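RNA-binding protein RO60 (Deinococcus radiodurans, PDB 2NVO) binds several small RNAs that accumulate during recovery from ultraviolet irradiation and contributes to the resistance of the bacterium to that irradiation. Local coordinates at residues T459-T464 and K491-G496; H474-L479 and R510-V515. All coordinates share one frame; numbering follows the deposited sequence.

Contact 1 (T459-T464 and K491-G496); sequences TFVVYT and KLIVVG
The F460 ring meets K491 at its edge. The carbonyl O of K491 lies in the ring plane, 3.6 Å from F460 CD2. The same oxygen accepts a nearly straight bond from F460 N. V495 sits obliquely to the Y463 ring, with Y463 CD1 3.7 Å from V495 CB. With CG anti to the carbonyl carbon (chi1 -78°), the Y463 side chain lies beside that of V495, both pointing the same way. Its CE1 also touches V495 CG2. Five backbone hydrogen bonds join the strands. F460, V462 and T464 give N-H groups from one strand, I493 and V495 from the other. F460 and V462 both donate and accept, as in a parallel pair. The bond from T464 N to V495 O runs nearly along the C=O axis. The short axes are 14° apart. These are the two strands of the beta-alpha-beta unit that carries helix 475-486, in the central sheet of the VWFA-like domain. The side chains alternate between the two faces of the sheet. Helix 522-530 packs on T459, Y463, I493 and V495 on one face. There I493 CD1 reaches V461 CG2 at 4.1 Å. On the other face L492 CD1 packs against F460 CB at 3.8 Å, and helix 445-452 lies over this pair. T464 ends its strand near the metal site. Its OG1 bonds to D370 OD2, and its side chain is about 6 Å from the bound calcium ion (nearest atoms).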
# COMPACT_ATOMS: atom_id res chain seq x y z
N THR A 459 -6.07 5.35 22.12
CA THR A 459 -6.36 4.46 20.98
C THR A 459 -6.46 3.01 21.43
O THR A 459 -5.50 2.47 21.97
CB THR A 459 -5.21 4.55 19.96
OG1 THR A 459 -4.87 5.93 19.74
CG2 THR A 459 -5.61 3.87 18.65
N PHE A 460 -7.62 2.40 21.25
CA PHE A 460 -7.78 0.98 21.56
C PHE A 460 -7.60 0.22 20.24
O PHE A 460 -8.15 0.65 19.23
CB PHE A 460 -9.20 0.71 22.10
CG PHE A 460 -9.43 1.25 23.50
CD1 PHE A 460 -9.19 0.47 24.61
CD2 PHE A 460 -9.88 2.55 23.68
CE1 PHE A 460 -9.42 0.97 25.89
CE2 PHE A 460 -10.13 3.05 24.97
CZ PHE A 460 -9.88 2.27 26.06
N VAL A 461 -6.83 -0.86 20.24
CA VAL A 461 -6.70 -1.67 19.02
C VAL A 461 -6.92 -3.14 19.36
O VAL A 461 -6.27 -3.68 20.25
CB VAL A 461 -5.30 -1.55 18.35
CG1 VAL A 461 -5.30 -2.33 17.02
CG2 VAL A 461 -4.96 -0.09 18.09
N VAL A 462 -7.87 -3.76 18.68
CA VAL A 462 -8.14 -5.17 18.90
C VAL A 462 -7.59 -5.96 17.72
O VAL A 462 -7.85 -5.62 16.58
CB VAL A 462 -9.65 -5.43 19.02
CG1 VAL A 462 -9.95 -6.98 19.00
CG2 VAL A 462 -10.19 -4.77 20.29
N TYR A 463 -6.84 -7.02 18.01
CA TYR A 463 -6.34 -7.88 16.96
C TYR A 463 -7.00 -9.26 17.06
O TYR A 463 -6.94 -9.90 18.11
CB TYR A 463 -4.82 -8.01 17.05
CG TYR A 463 -4.09 -6.81 16.49
CD1 TYR A 463 -3.94 -6.66 15.12
CD2 TYR A 463 -3.53 -5.85 17.33
CE1 TYR A 463 -3.26 -5.56 14.58
CE2 TYR A 463 -2.85 -4.74 16.81
CZ TYR A 463 -2.71 -4.61 15.43
OH TYR A 463 -2.05 -3.53 14.89
N THR A 464 -7.62 -9.70 15.97
CA THR A 464 -8.24 -11.02 15.91
C THR A 464 -7.98 -11.64 14.53
O THR A 464 -7.32 -11.03 13.69
CB THR A 464 -9.76 -10.95 16.26
OG1 THR A 464 -10.28 -12.28 16.41
CG2 THR A 464 -10.53 -10.23 15.19
N LYS A 491 -10.39 6.36 20.60
CA LYS A 491 -10.79 5.73 19.35
C LYS A 491 -10.64 4.21 19.47
O LYS A 491 -9.89 3.72 20.31
CB LYS A 491 -9.94 6.24 18.19
CG LYS A 491 -10.17 7.71 17.83
CD LYS A 491 -9.26 8.12 16.69
CE LYS A 491 -9.61 9.51 16.16
NZ LYS A 491 -9.39 10.52 17.21
N LEU A 492 -11.34 3.48 18.63
CA LEU A 492 -11.23 2.02 18.62
C LEU A 492 -10.94 1.54 17.19
O LEU A 492 -11.62 1.94 16.25
CB LEU A 492 -12.54 1.39 19.10
CG LEU A 492 -12.65 -0.12 18.84
CD1 LEU A 492 -11.59 -0.86 19.66
CD2 LEU A 492 -14.07 -0.63 19.16
N ILE A 493 -9.93 0.69 17.04
CA ILE A 493 -9.64 0.05 15.76
C ILE A 493 -9.81 -1.44 16.00
O ILE A 493 -9.25 -1.97 16.95
CB ILE A 493 -8.18 0.30 15.28
CG1 ILE A 493 -7.85 1.81 15.22
CG2 ILE A 493 -7.93 -0.39 13.92
CD1 ILE A 493 -6.40 2.11 14.93
N VAL A 494 -10.62 -2.09 15.18
CA VAL A 494 -10.74 -3.54 15.21
C VAL A 494 -10.13 -4.11 13.93
O VAL A 494 -10.54 -3.80 12.82
CB VAL A 494 -12.23 -3.96 15.35
CG1 VAL A 494 -12.35 -5.50 15.38
CG2 VAL A 494 -12.82 -3.35 16.62
N VAL A 495 -9.11 -4.94 14.11
CA VAL A 495 -8.40 -5.56 13.00
C VAL A 495 -8.76 -7.06 12.89
O VAL A 495 -8.41 -7.85 13.76
CB VAL A 495 -6.88 -5.41 13.17
CG1 VAL A 495 -6.16 -5.97 11.91
CG2 VAL A 495 -6.53 -3.96 13.37
N GLY A 496 -9.48 -7.42 11.84
CA GLY A 496 -9.69 -8.82 11.51
C GLY A 496 -8.64 -9.23 10.52
O GLY A 496 -8.84 -9.08 9.31

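Contact 2 (H474-L479 and R510-V515); sequences HPTVAL and RDMLDV
Helix 475-486 is the connecting helix of a beta-alpha-beta unit in the VWFA-like domain. Its first turn packs on M512, at the start of strand 512-517. M512 is the centre of the contact. Its chi1 (-56°) and an extended chi2 carry SD to T476, and the turn at chi3 (85°) places CE by T476 CG2 and P475 CB. T476 CG2 meets M512 SD at 3.6 Å, the two side chains crossing at about a right angle. M512 CE lies 4.1 Å from P475 CB. Further down the helix, L479 CD1 lies 3.9 Å from M512 CG. The same methyl lies 4.1 Å from D511 OD2, and these two side chains come from opposite directions. D511 OD2 forms a salt bridge with R509. No hydrogen bond crosses between the segments, so the contact is made by van der Waals packing. H474 is the N-cap of the helix. Its ND1 accepts from T476 N at 3.0 Å, with the donor 29° out of the ring plane. H474 ND1 and T476 OG1 are also hydrogen-bonded, at 2.9 Å. This probably favours the rotamer of T476 that turns CG2 to the sulfur. L479 also touches L492 of strand 491-496, next to strand 512-517 in the sheet. A helix packed by its first turn on a parallel sheet is typical of the Rossmann-like alpha/beta fold of von Willebrand factor A domains.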
# COMPACT_ATOMS: atom_id res chain seq x y z
N HIS A 474 -22.31 -3.12 23.54
CA HIS A 474 -21.69 -2.83 22.26
C HIS A 474 -20.53 -1.86 22.49
O HIS A 474 -20.59 -1.03 23.40
CB HIS A 474 -22.69 -2.24 21.27
CG HIS A 474 -22.17 -2.17 19.86
ND1 HIS A 474 -21.56 -1.05 19.34
CD2 HIS A 474 -22.16 -3.09 18.87
CE1 HIS A 474 -21.20 -1.28 18.09
NE2 HIS A 474 -21.56 -2.51 17.78
N PRO A 475 -19.47 -1.97 21.67
CA PRO A 475 -18.35 -1.04 21.80
C PRO A 475 -18.76 0.43 21.71
O PRO A 475 -18.05 1.24 22.27
CB PRO A 475 -17.45 -1.42 20.62
CG PRO A 475 -17.68 -2.91 20.46
CD PRO A 475 -19.18 -3.07 20.72
N THR A 476 -19.84 0.77 21.00
CA THR A 476 -20.27 2.17 20.92
C THR A 476 -20.67 2.70 22.30
O THR A 476 -20.30 3.80 22.69
CB THR A 476 -21.43 2.40 19.89
OG1 THR A 476 -22.52 1.51 20.15
CG2 THR A 476 -20.94 2.19 18.47
N VAL A 477 -21.46 1.91 23.02
CA VAL A 477 -21.85 2.23 24.39
C VAL A 477 -20.61 2.28 25.29
O VAL A 477 -20.45 3.21 26.10
CB VAL A 477 -22.87 1.19 24.91
CG1 VAL A 477 -23.03 1.28 26.42
CG2 VAL A 477 -24.21 1.36 24.21
N ALA A 478 -19.73 1.31 25.12
CA ALA A 478 -18.46 1.29 25.84
C ALA A 478 -17.68 2.59 25.67
O ALA A 478 -17.21 3.17 26.65
CB ALA A 478 -17.59 0.08 25.43
N LEU A 479 -17.52 3.04 24.43
CA LEU A 479 -16.76 4.25 24.17
C LEU A 479 -17.41 5.50 24.79
O LEU A 479 -16.70 6.38 25.29
CB LEU A 479 -16.57 4.46 22.67
CG LEU A 479 -15.57 3.50 22.00
CD1 LEU A 479 -15.75 3.52 20.49
CD2 LEU A 479 -14.15 3.88 22.39
N ARG A 510 -17.25 8.78 14.16
CA ARG A 510 -15.95 9.04 13.56
C ARG A 510 -14.83 8.39 14.36
O ARG A 510 -13.69 8.37 13.91
CB ARG A 510 -15.68 10.54 13.46
CG ARG A 510 -16.52 11.24 12.42
CD ARG A 510 -15.92 12.58 12.02
NE ARG A 510 -14.62 12.43 11.37
CZ ARG A 510 -13.48 12.94 11.84
NH1 ARG A 510 -13.47 13.64 12.97
NH2 ARG A 510 -12.35 12.74 11.18
N ASP A 511 -15.17 7.86 15.54
CA ASP A 511 -14.16 7.37 16.47
C ASP A 511 -13.86 5.87 16.31
O ASP A 511 -13.25 5.27 17.17
CB ASP A 511 -14.53 7.70 17.93
CG ASP A 511 -15.93 7.17 18.33
OD1 ASP A 511 -16.61 6.52 17.51
OD2 ASP A 511 -16.35 7.41 19.48
N MET A 512 -14.29 5.28 15.19
CA MET A 512 -14.17 3.83 15.01
C MET A 512 -13.68 3.47 13.62
O MET A 512 -14.09 4.06 12.62
CB MET A 512 -15.52 3.15 15.24
CG MET A 512 -16.12 3.45 16.59
SD MET A 512 -17.76 2.72 16.81
CE MET A 512 -17.35 1.07 17.38
N LEU A 513 -12.83 2.45 13.55
CA LEU A 513 -12.31 1.97 12.27
C LEU A 513 -12.24 0.45 12.29
O LEU A 513 -11.72 -0.13 13.24
CB LEU A 513 -10.89 2.51 12.05
CG LEU A 513 -10.21 1.99 10.77
CD1 LEU A 513 -10.90 2.59 9.58
CD2 LEU A 513 -8.71 2.33 10.76
N ASP A 514 -12.78 -0.19 11.25
CA ASP A 514 -12.63 -1.63 11.05
C ASP A 514 -11.61 -1.84 9.94
O ASP A 514 -11.72 -1.23 8.87
CB ASP A 514 -13.96 -2.25 10.61
CG ASP A 514 -14.99 -2.33 11.72
OD1 ASP A 514 -14.63 -2.15 12.90
OD2 ASP A 514 -16.16 -2.61 11.41
N VAL A 515 -10.63 -2.69 10.19
CA VAL A 515 -9.66 -3.08 9.19
C VAL A 515 -9.94 -4.53 8.87
O VAL A 515 -9.78 -5.41 9.72
CB VAL A 515 -8.23 -2.97 9.71
CG1 VAL A 515 -7.21 -3.44 8.64
CG2 VAL A 515 -7.94 -1.53 10.20

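How the contacts relate
Contacts 1 and 2 lie in the same VWFA-like domain, with centres about 9 Å apart. Their segments alternate along the chain: strand 459-464, helix 475-486, strand 491-496, then strand 512-517. The first three elements form one beta-alpha-beta unit. Strand 491-496 lies between strands 459-464 and 512-517 in the sheet. It bonds to 459-464 in contact 1, and on its other side V494 O and G496 N probably bond to V515 N and V515 O, respectively. L492 CD2 also packs on P475 CB, 3.8 Å away, which joins contact 1 to the helix of contact 2. Together the two contacts build part of the domain that closes the TROVE horseshoe into a ring.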